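Local coordinates for protein ADP-ribosylating toxin CARDS (Mycoplasma pneumoniae, PDB 4TLV) that transfers ADP-ribose from NAD(+) to multiple target proteins in vitro, and causes vacuolation and epithelial damage as the main virulence factor of its bacterium, at residues Q362-T367 with F376-E381; G389-T394 with Y404-K409; F493-L498 with E510-D515. One frame throughout, in Å; residues are numbered along the deposited sequence.

Interaction 1 (Q362-T367 with F376-E381)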
# COMPACT_ATOMS: atom_id res chain seq x y z
N GLN A 362 8.45 4.13 -5.19
CA GLN A 362 7.81 5.33 -4.65
C GLN A 362 7.73 5.34 -3.12
O GLN A 362 7.08 6.21 -2.54
CB GLN A 362 6.39 5.52 -5.22
CG GLN A 362 6.30 5.61 -6.75
CD GLN A 362 4.86 5.65 -7.25
OE1 GLN A 362 3.91 5.69 -6.46
NE2 GLN A 362 4.68 5.65 -8.56
N LYS A 363 8.37 4.38 -2.47
CA LYS A 363 8.30 4.31 -1.01
C LYS A 363 9.54 4.90 -0.34
O LYS A 363 10.67 4.62 -0.74
CB LYS A 363 8.03 2.88 -0.55
CG LYS A 363 6.69 2.31 -1.09
CD LYS A 363 6.34 0.99 -0.39
CE LYS A 363 5.07 0.35 -0.96
NZ LYS A 363 3.89 1.30 -1.00
N TRP A 364 9.30 5.71 0.69
CA TRP A 364 10.34 6.49 1.37
C TRP A 364 10.21 6.36 2.87
O TRP A 364 9.10 6.19 3.38
CB TRP A 364 10.19 7.97 1.01
CG TRP A 364 10.27 8.23 -0.47
CD1 TRP A 364 9.22 8.31 -1.36
CD2 TRP A 364 11.46 8.41 -1.24
NE1 TRP A 364 9.69 8.54 -2.62
CE2 TRP A 364 11.06 8.61 -2.58
CE3 TRP A 364 12.83 8.44 -0.93
CZ2 TRP A 364 11.99 8.83 -3.62
CZ3 TRP A 364 13.76 8.67 -1.96
CH2 TRP A 364 13.33 8.87 -3.28
N LYS A 365 11.33 6.42 3.58
CA LYS A 365 11.33 6.43 5.05
C LYS A 365 11.91 7.76 5.46
O LYS A 365 12.76 8.30 4.77
CB LYS A 365 12.24 5.33 5.61
CG LYS A 365 11.71 3.90 5.54
CD LYS A 365 12.86 2.91 5.86
CE LYS A 365 14.04 3.18 4.93
NZ LYS A 365 15.19 2.23 5.07
N MET A 366 11.45 8.29 6.60
CA MET A 366 12.00 9.53 7.13
C MET A 366 12.40 9.33 8.58
O MET A 366 11.56 9.10 9.44
CB MET A 366 10.99 10.66 7.02
CG MET A 366 10.53 10.87 5.57
SD MET A 366 9.71 12.44 5.40
CE MET A 366 9.07 12.28 3.73
N THR A 367 13.69 9.41 8.84
CA THR A 367 14.19 9.00 10.16
C THR A 367 14.94 10.14 10.85
O THR A 367 15.85 10.72 10.27
CB THR A 367 15.10 7.76 10.03
OG1 THR A 367 16.25 8.10 9.27
CG2 THR A 367 14.38 6.65 9.29
N PHE A 376 15.81 15.16 9.44
CA PHE A 376 15.34 13.85 9.00
C PHE A 376 16.01 13.38 7.72
O PHE A 376 16.01 14.07 6.71
CB PHE A 376 13.81 13.90 8.81
CG PHE A 376 13.05 14.11 10.09
CD1 PHE A 376 12.97 15.36 10.67
CD2 PHE A 376 12.38 13.05 10.69
CE1 PHE A 376 12.26 15.55 11.86
CE2 PHE A 376 11.68 13.24 11.87
CZ PHE A 376 11.62 14.48 12.46
N ARG A 377 16.58 12.18 7.78
CA ARG A 377 17.13 11.52 6.62
C ARG A 377 15.99 10.87 5.85
O ARG A 377 15.10 10.26 6.44
CB ARG A 377 18.15 10.47 7.04
CG ARG A 377 18.56 9.47 5.93
CD ARG A 377 19.72 8.59 6.43
NE ARG A 377 20.95 9.38 6.59
CZ ARG A 377 21.89 9.16 7.51
NH1 ARG A 377 21.78 8.16 8.39
NH2 ARG A 377 22.96 9.93 7.55
N VAL A 378 16.00 11.03 4.54
CA VAL A 378 14.94 10.48 3.70
C VAL A 378 15.55 9.37 2.87
O VAL A 378 16.46 9.62 2.08
CB VAL A 378 14.35 11.57 2.80
CG1 VAL A 378 13.29 11.00 1.84
CG2 VAL A 378 13.74 12.68 3.67
N SER A 379 15.06 8.14 3.05
CA SER A 379 15.68 6.97 2.43
C SER A 379 14.71 6.28 1.49
O SER A 379 13.51 6.23 1.75
CB SER A 379 16.13 5.97 3.51
OG SER A 379 17.06 6.58 4.39
N SER A 380 15.23 5.71 0.41
CA SER A 380 14.39 4.95 -0.51
C SER A 380 14.28 3.46 -0.14
O SER A 380 15.29 2.80 0.12
CB SER A 380 14.93 5.06 -1.93
OG SER A 380 14.21 4.22 -2.80
N GLU A 381 13.05 2.92 -0.15
CA GLU A 381 12.86 1.49 0.08
C GLU A 381 13.44 0.66 -1.06
O GLU A 381 13.64 -0.54 -0.92
CB GLU A 381 11.38 1.12 0.28
CG GLU A 381 10.74 1.70 1.54
CD GLU A 381 11.23 1.02 2.82
OE1 GLU A 381 12.05 0.08 2.75
OE2 GLU A 381 10.76 1.44 3.90
O HOH W 1 11.81 5.11 -3.18
O HOH W 2 15.94 1.54 2.33
O HOH W 3 15.40 7.38 6.49
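The aliphatic chain of K365 crosses the end of E381 at about a right angle, with K365 CG 3.1 Å from E381 OE2. A bend in the lysine at chi3 (-54°) brings its CE over S379 CB, 3.8 Å away. K365 NZ stays beyond salt-bridge range of E381 OE1, at 4.5 Å, and donates to a water that donates in turn to S380 O. Lysine suits this partly exposed place because CG and CD pack on the carboxylate and CE on the small serine, while its charge reaches water. E381 is held at both ends: E381 N donates to K363 O (3.0 Å) almost straight, at 176°, and its OE2 is bonded to Q321 NE2.

T367 lies farther along the same face, where one water joins its OG1, which also pairs with Q369, to R377 O and S379 OG, itself bonded to N388 O. Paired amide bonds, K365 with S379 and T367 with R377, close the antiparallel hairpin.

W364, M366, V378 and S380 form the other face. W364 CE3 meets V378 CG1 at 3.8 Å, and the small S380, its OG tied to L382 N, lets the indole lie close. This largely apolar face packs inward: W364 and M366 touch I323 of strand 323-325, W364 and S380 touch A339 of strand 335-340, and V378 meets I420 of strand 415-421, the other sheet neighbour of strand 375-380.

Interaction 2 (G389-T394 with Y404-K409)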
# COMPACT_ATOMS: atom_id res chain seq x y z
N GLY A 389 20.27 7.89 1.44
CA GLY A 389 19.64 9.19 1.66
C GLY A 389 19.53 10.01 0.40
O GLY A 389 19.99 9.61 -0.68
N LEU A 390 18.94 11.19 0.52
CA LEU A 390 18.82 12.11 -0.60
C LEU A 390 20.11 12.91 -0.74
O LEU A 390 20.74 13.26 0.26
CB LEU A 390 17.65 13.07 -0.39
CG LEU A 390 16.23 12.49 -0.40
CD1 LEU A 390 15.22 13.61 -0.07
CD2 LEU A 390 15.91 11.85 -1.76
N PHE A 391 20.48 13.22 -1.98
CA PHE A 391 21.72 13.96 -2.27
C PHE A 391 21.51 14.99 -3.37
O PHE A 391 20.63 14.85 -4.22
CB PHE A 391 22.83 12.98 -2.71
CG PHE A 391 23.42 12.18 -1.59
CD1 PHE A 391 22.78 11.05 -1.10
CD2 PHE A 391 24.65 12.55 -1.04
CE1 PHE A 391 23.33 10.31 -0.06
CE2 PHE A 391 25.22 11.81 0.00
CZ PHE A 391 24.56 10.69 0.49
N TRP A 392 22.33 16.04 -3.37
CA TRP A 392 22.44 16.92 -4.53
C TRP A 392 23.91 17.08 -4.89
O TRP A 392 24.79 16.79 -4.08
CB TRP A 392 21.80 18.29 -4.29
CG TRP A 392 22.61 19.22 -3.42
CD1 TRP A 392 22.97 19.02 -2.13
CD2 TRP A 392 23.15 20.50 -3.80
NE1 TRP A 392 23.70 20.09 -1.67
CE2 TRP A 392 23.83 21.01 -2.68
CE3 TRP A 392 23.12 21.25 -4.98
CZ2 TRP A 392 24.48 22.25 -2.69
CZ3 TRP A 392 23.76 22.49 -4.99
CH2 TRP A 392 24.43 22.97 -3.85
N ASN A 393 24.16 17.52 -6.12
CA ASN A 393 25.52 17.78 -6.58
C ASN A 393 25.91 19.21 -6.25
O ASN A 393 25.42 20.16 -6.87
CB ASN A 393 25.61 17.53 -8.08
CG ASN A 393 27.03 17.66 -8.59
OD1 ASN A 393 27.79 18.53 -8.15
ND2 ASN A 393 27.40 16.79 -9.53
N THR A 394 26.79 19.36 -5.26
CA THR A 394 27.18 20.68 -4.74
C THR A 394 27.81 21.57 -5.80
O THR A 394 27.82 22.79 -5.67
CB THR A 394 28.16 20.55 -3.57
OG1 THR A 394 29.30 19.79 -4.00
CG2 THR A 394 27.50 19.86 -2.38
N TYR A 404 18.96 13.31 -6.11
CA TYR A 404 19.41 11.92 -6.25
C TYR A 404 19.21 11.12 -4.97
O TYR A 404 19.00 11.68 -3.90
CB TYR A 404 20.89 11.86 -6.64
CG TYR A 404 21.25 12.74 -7.82
CD1 TYR A 404 20.94 12.36 -9.12
CD2 TYR A 404 21.91 13.94 -7.62
CE1 TYR A 404 21.27 13.17 -10.20
CE2 TYR A 404 22.25 14.76 -8.70
CZ TYR A 404 21.94 14.36 -9.98
OH TYR A 404 22.27 15.18 -11.03
N VAL A 405 19.30 9.80 -5.09
CA VAL A 405 19.36 8.92 -3.94
C VAL A 405 20.65 8.13 -4.06
O VAL A 405 20.92 7.54 -5.12
CB VAL A 405 18.20 7.93 -3.92
CG1 VAL A 405 18.29 7.03 -2.69
CG2 VAL A 405 16.86 8.66 -4.00
N CYS A 406 21.44 8.11 -2.99
CA CYS A 406 22.71 7.37 -2.95
C CYS A 406 22.85 6.61 -1.65
O CYS A 406 22.39 7.06 -0.61
CB CYS A 406 23.90 8.33 -3.03
SG CYS A 406 23.90 9.48 -4.39
N PRO A 407 23.54 5.46 -1.70
CA PRO A 407 24.02 4.83 -0.47
C PRO A 407 24.83 5.85 0.33
O PRO A 407 25.49 6.71 -0.26
CB PRO A 407 24.93 3.71 -0.98
CG PRO A 407 24.46 3.42 -2.37
CD PRO A 407 23.97 4.74 -2.92
N LEU A 408 24.78 5.77 1.65
CA LEU A 408 25.54 6.71 2.48
C LEU A 408 27.04 6.44 2.34
O LEU A 408 27.85 7.35 2.46
CB LEU A 408 25.13 6.59 3.95
CG LEU A 408 23.66 6.90 4.22
CD1 LEU A 408 23.34 6.71 5.70
CD2 LEU A 408 23.31 8.29 3.75
N LYS A 409 27.39 5.19 2.07
CA LYS A 409 28.79 4.81 1.98
C LYS A 409 29.40 5.19 0.63
O LYS A 409 28.86 4.88 -0.43
CB LYS A 409 28.95 3.31 2.23
CG LYS A 409 30.33 2.93 2.78
CD LYS A 409 30.39 1.46 3.17
CE LYS A 409 30.16 0.56 1.96
NZ LYS A 409 30.37 -0.88 2.28
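In the beta hairpin of strands 388-393 and 401-407, part of the beta-trefoil D2 domain, F391 lays its ring against C406. Two atoms of the cysteine do the touching: C406 CB is 3.5 Å from F391 CD1, and C406 SG lies 4.3 Å from the centroid of the F391 ring, an oblique sulfur-aromatic contact. The cysteine SG points beside its own backbone N (chi1 -53°), which turns the sulfur to the phenyl; a small polarisable thiol and an aromatic ring suit the buried spot that F391 and C406 share.

F391 and Y404 form a hydrogen-bonded antiparallel pair. F391 N donates to Y404 O at 2.9 Å, and Y404 N returns a bond to F391 O. The tyrosine ring edge meets the backbone of W392 and N393. At the other end G389 and C406 exchange amide bonds, G389 N to C406 O being 3.1 Å, and the bare glycine lets L408 CD2 come to 3.8 Å from G389 N.

On the reverse face L390 CD2 meets V405 CG2 at 4.0 Å. There L390 packs on V378 of strand 375-380 and V405 on V350 of strand 348-354, while strand 415-421 pairs with strand 388-393 along its other edge.

Interaction 3 (F493-L498 with E510-D515)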
# COMPACT_ATOMS: atom_id res chain seq x y z
N PHE A 493 -9.91 4.50 -19.98
CA PHE A 493 -10.47 3.44 -19.14
C PHE A 493 -11.02 2.26 -19.94
O PHE A 493 -11.65 2.44 -20.99
CB PHE A 493 -11.58 4.02 -18.27
CG PHE A 493 -11.09 5.06 -17.28
CD1 PHE A 493 -10.86 6.37 -17.68
CD2 PHE A 493 -10.84 4.70 -15.97
CE1 PHE A 493 -10.40 7.32 -16.77
CE2 PHE A 493 -10.38 5.64 -15.05
CZ PHE A 493 -10.16 6.95 -15.45
N LEU A 494 -10.81 1.06 -19.42
CA LEU A 494 -11.20 -0.17 -20.11
C LEU A 494 -12.70 -0.33 -20.01
O LEU A 494 -13.26 -0.32 -18.91
CB LEU A 494 -10.48 -1.38 -19.47
CG LEU A 494 -10.76 -2.75 -20.11
CD1 LEU A 494 -10.31 -2.74 -21.57
CD2 LEU A 494 -10.07 -3.85 -19.35
N HIS A 495 -13.36 -0.44 -21.16
CA HIS A 495 -14.82 -0.44 -21.20
C HIS A 495 -15.39 -1.69 -21.89
O HIS A 495 -15.00 -2.03 -23.01
CB HIS A 495 -15.33 0.82 -21.92
CG HIS A 495 -16.82 0.93 -21.97
ND1 HIS A 495 -17.52 0.98 -23.15
CD2 HIS A 495 -17.75 1.00 -20.98
CE1 HIS A 495 -18.81 1.07 -22.90
NE2 HIS A 495 -18.98 1.09 -21.59
N ASN A 496 -16.32 -2.36 -21.22
CA ASN A 496 -16.98 -3.53 -21.79
C ASN A 496 -18.13 -3.07 -22.68
O ASN A 496 -18.82 -2.13 -22.33
CB ASN A 496 -17.53 -4.42 -20.68
CG ASN A 496 -18.51 -5.47 -21.19
OD1 ASN A 496 -17.98 -6.47 -21.86
ND2 ASN A 496 -19.73 -5.37 -20.99
N LYS A 497 -18.33 -3.72 -23.83
CA LYS A 497 -19.46 -3.36 -24.71
C LYS A 497 -20.48 -4.50 -24.79
O LYS A 497 -21.65 -4.28 -25.12
CB LYS A 497 -18.97 -3.03 -26.11
CG LYS A 497 -18.06 -1.81 -26.17
CD LYS A 497 -17.34 -1.72 -27.52
CE LYS A 497 -18.32 -1.47 -28.65
NZ LYS A 497 -17.61 -0.94 -29.87
N LEU A 498 -20.02 -5.71 -24.49
CA LEU A 498 -20.85 -6.91 -24.59
C LEU A 498 -21.99 -6.96 -23.58
O LEU A 498 -21.80 -6.69 -22.39
CB LEU A 498 -19.98 -8.16 -24.41
CG LEU A 498 -20.69 -9.52 -24.40
CD1 LEU A 498 -21.21 -9.84 -25.81
CD2 LEU A 498 -19.75 -10.62 -23.92
N GLU A 510 -12.96 -1.50 -25.42
CA GLU A 510 -12.39 -0.26 -25.92
C GLU A 510 -11.84 0.55 -24.76
O GLU A 510 -12.18 0.29 -23.61
CB GLU A 510 -13.46 0.56 -26.64
CG GLU A 510 -14.66 0.87 -25.75
CD GLU A 510 -15.87 1.41 -26.51
OE1 GLU A 510 -15.69 1.90 -27.65
OE2 GLU A 510 -16.99 1.35 -25.96
N TRP A 511 -11.01 1.54 -25.08
CA TRP A 511 -10.41 2.40 -24.06
C TRP A 511 -10.90 3.82 -24.23
O TRP A 511 -10.65 4.43 -25.27
CB TRP A 511 -8.90 2.38 -24.22
CG TRP A 511 -8.24 1.06 -23.95
CD1 TRP A 511 -7.95 0.07 -24.85
CD2 TRP A 511 -7.74 0.61 -22.69
NE1 TRP A 511 -7.32 -0.98 -24.22
CE2 TRP A 511 -7.18 -0.67 -22.89
CE3 TRP A 511 -7.72 1.16 -21.41
CZ2 TRP A 511 -6.59 -1.39 -21.86
CZ3 TRP A 511 -7.14 0.43 -20.37
CH2 TRP A 511 -6.58 -0.83 -20.61
N LEU A 512 -11.59 4.35 -23.23
CA LEU A 512 -12.28 5.64 -23.36
C LEU A 512 -11.91 6.60 -22.25
O LEU A 512 -11.79 6.20 -21.10
CB LEU A 512 -13.79 5.43 -23.27
CG LEU A 512 -14.42 4.43 -24.25
CD1 LEU A 512 -15.86 4.16 -23.86
CD2 LEU A 512 -14.32 4.96 -25.69
N LYS A 513 -11.79 7.89 -22.57
CA LYS A 513 -11.66 8.89 -21.51
C LYS A 513 -12.93 8.88 -20.68
O LYS A 513 -14.02 8.64 -21.19
CB LYS A 513 -11.40 10.28 -22.09
CG LYS A 513 -10.06 10.39 -22.78
CD LYS A 513 -9.73 11.83 -23.12
CE LYS A 513 -8.36 11.92 -23.78
NZ LYS A 513 -7.97 13.33 -24.04
N HIS A 514 -12.79 9.12 -19.38
CA HIS A 514 -13.91 8.91 -18.48
C HIS A 514 -13.58 9.56 -17.14
O HIS A 514 -12.42 9.78 -16.84
CB HIS A 514 -14.13 7.40 -18.33
CG HIS A 514 -15.39 7.04 -17.61
ND1 HIS A 514 -16.63 7.14 -18.20
CD2 HIS A 514 -15.60 6.53 -16.37
CE1 HIS A 514 -17.56 6.75 -17.34
NE2 HIS A 514 -16.96 6.36 -16.23
N ASP A 515 -14.61 9.89 -16.36
CA ASP A 515 -14.44 10.47 -15.03
C ASP A 515 -13.85 9.43 -14.03
O ASP A 515 -14.48 8.42 -13.72
CB ASP A 515 -15.78 11.00 -14.53
CG ASP A 515 -15.69 11.70 -13.18
OD1 ASP A 515 -14.62 11.66 -12.52
OD2 ASP A 515 -16.72 12.29 -12.77
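F493 N donates to L512 O at 2.8 Å, one of the two amide bonds that join F493 and L512 in this antiparallel hairpin. The same carbonyl oxygen lies at the edge of the F493 ring. Beyond it H514 packs its CB 3.5 Å from F493 CD1 and turns its ring edge to the face of F493 in a T-shaped pair, centroids 5.9 Å apart and planes at 68°; H514 NE2 is bonded to E518 OE1.

At the other end two more amide bonds join H495 and E510, whose side chains do the polar work. Both point the same way from the hairpin. The imidazole CG is anti to its own backbone N (chi1 -178°), which lays the ring alongside the glutamate; H495 ND1 then donates to E510 OE2 at 2.9 Å. This bond runs within the ring plane and meets the anti lone pair of the oxygen, with ring and carboxylate only 25° apart. K497 crosses the same carboxylate at about a right angle, its CG 3.3 Å from E510 OE2, while its ammonium stays beyond salt-bridge range. L512 CD1 packs obliquely against the imidazole.

L494 and W511 occupy the opposite, buried face. L494 CD1 sits over the six-membered ring of W511 in a CH-pi contact, 4.1 Å from the centroid, as suits a branched aliphatic chain and a broad indole. I482 of strand 481-485 touches both.

The histidine-carboxylate bond implies a proton on ND1. E510 would probably raise the basicity of H495; K497 may help keep the carboxylate ionised, although its own positive charge would tend to oppose protonation of the imidazole.

All three contacts are antiparallel hairpins, met along the chain in the order 1, 2, 3, each closing before the next opens. Interactions 1 and 2 belong to the D2 beta-trefoil, their centres 12 Å apart; strand 375-380 is followed directly by strand 388-393, and both pair with strand 415-421. Their inner faces merge, W364 and V378 of interaction 1 packing against V405 and L390 of interaction 2, so the two hairpins share one core. Interaction 3 lies in the sheet of D3, the C-terminal beta-trefoil, its centre about 37 Å from that of interaction 1 and about 43 Å from that of interaction 2. Two successive trefoils thus follow the N-terminal ADP-ribosyltransferase domain.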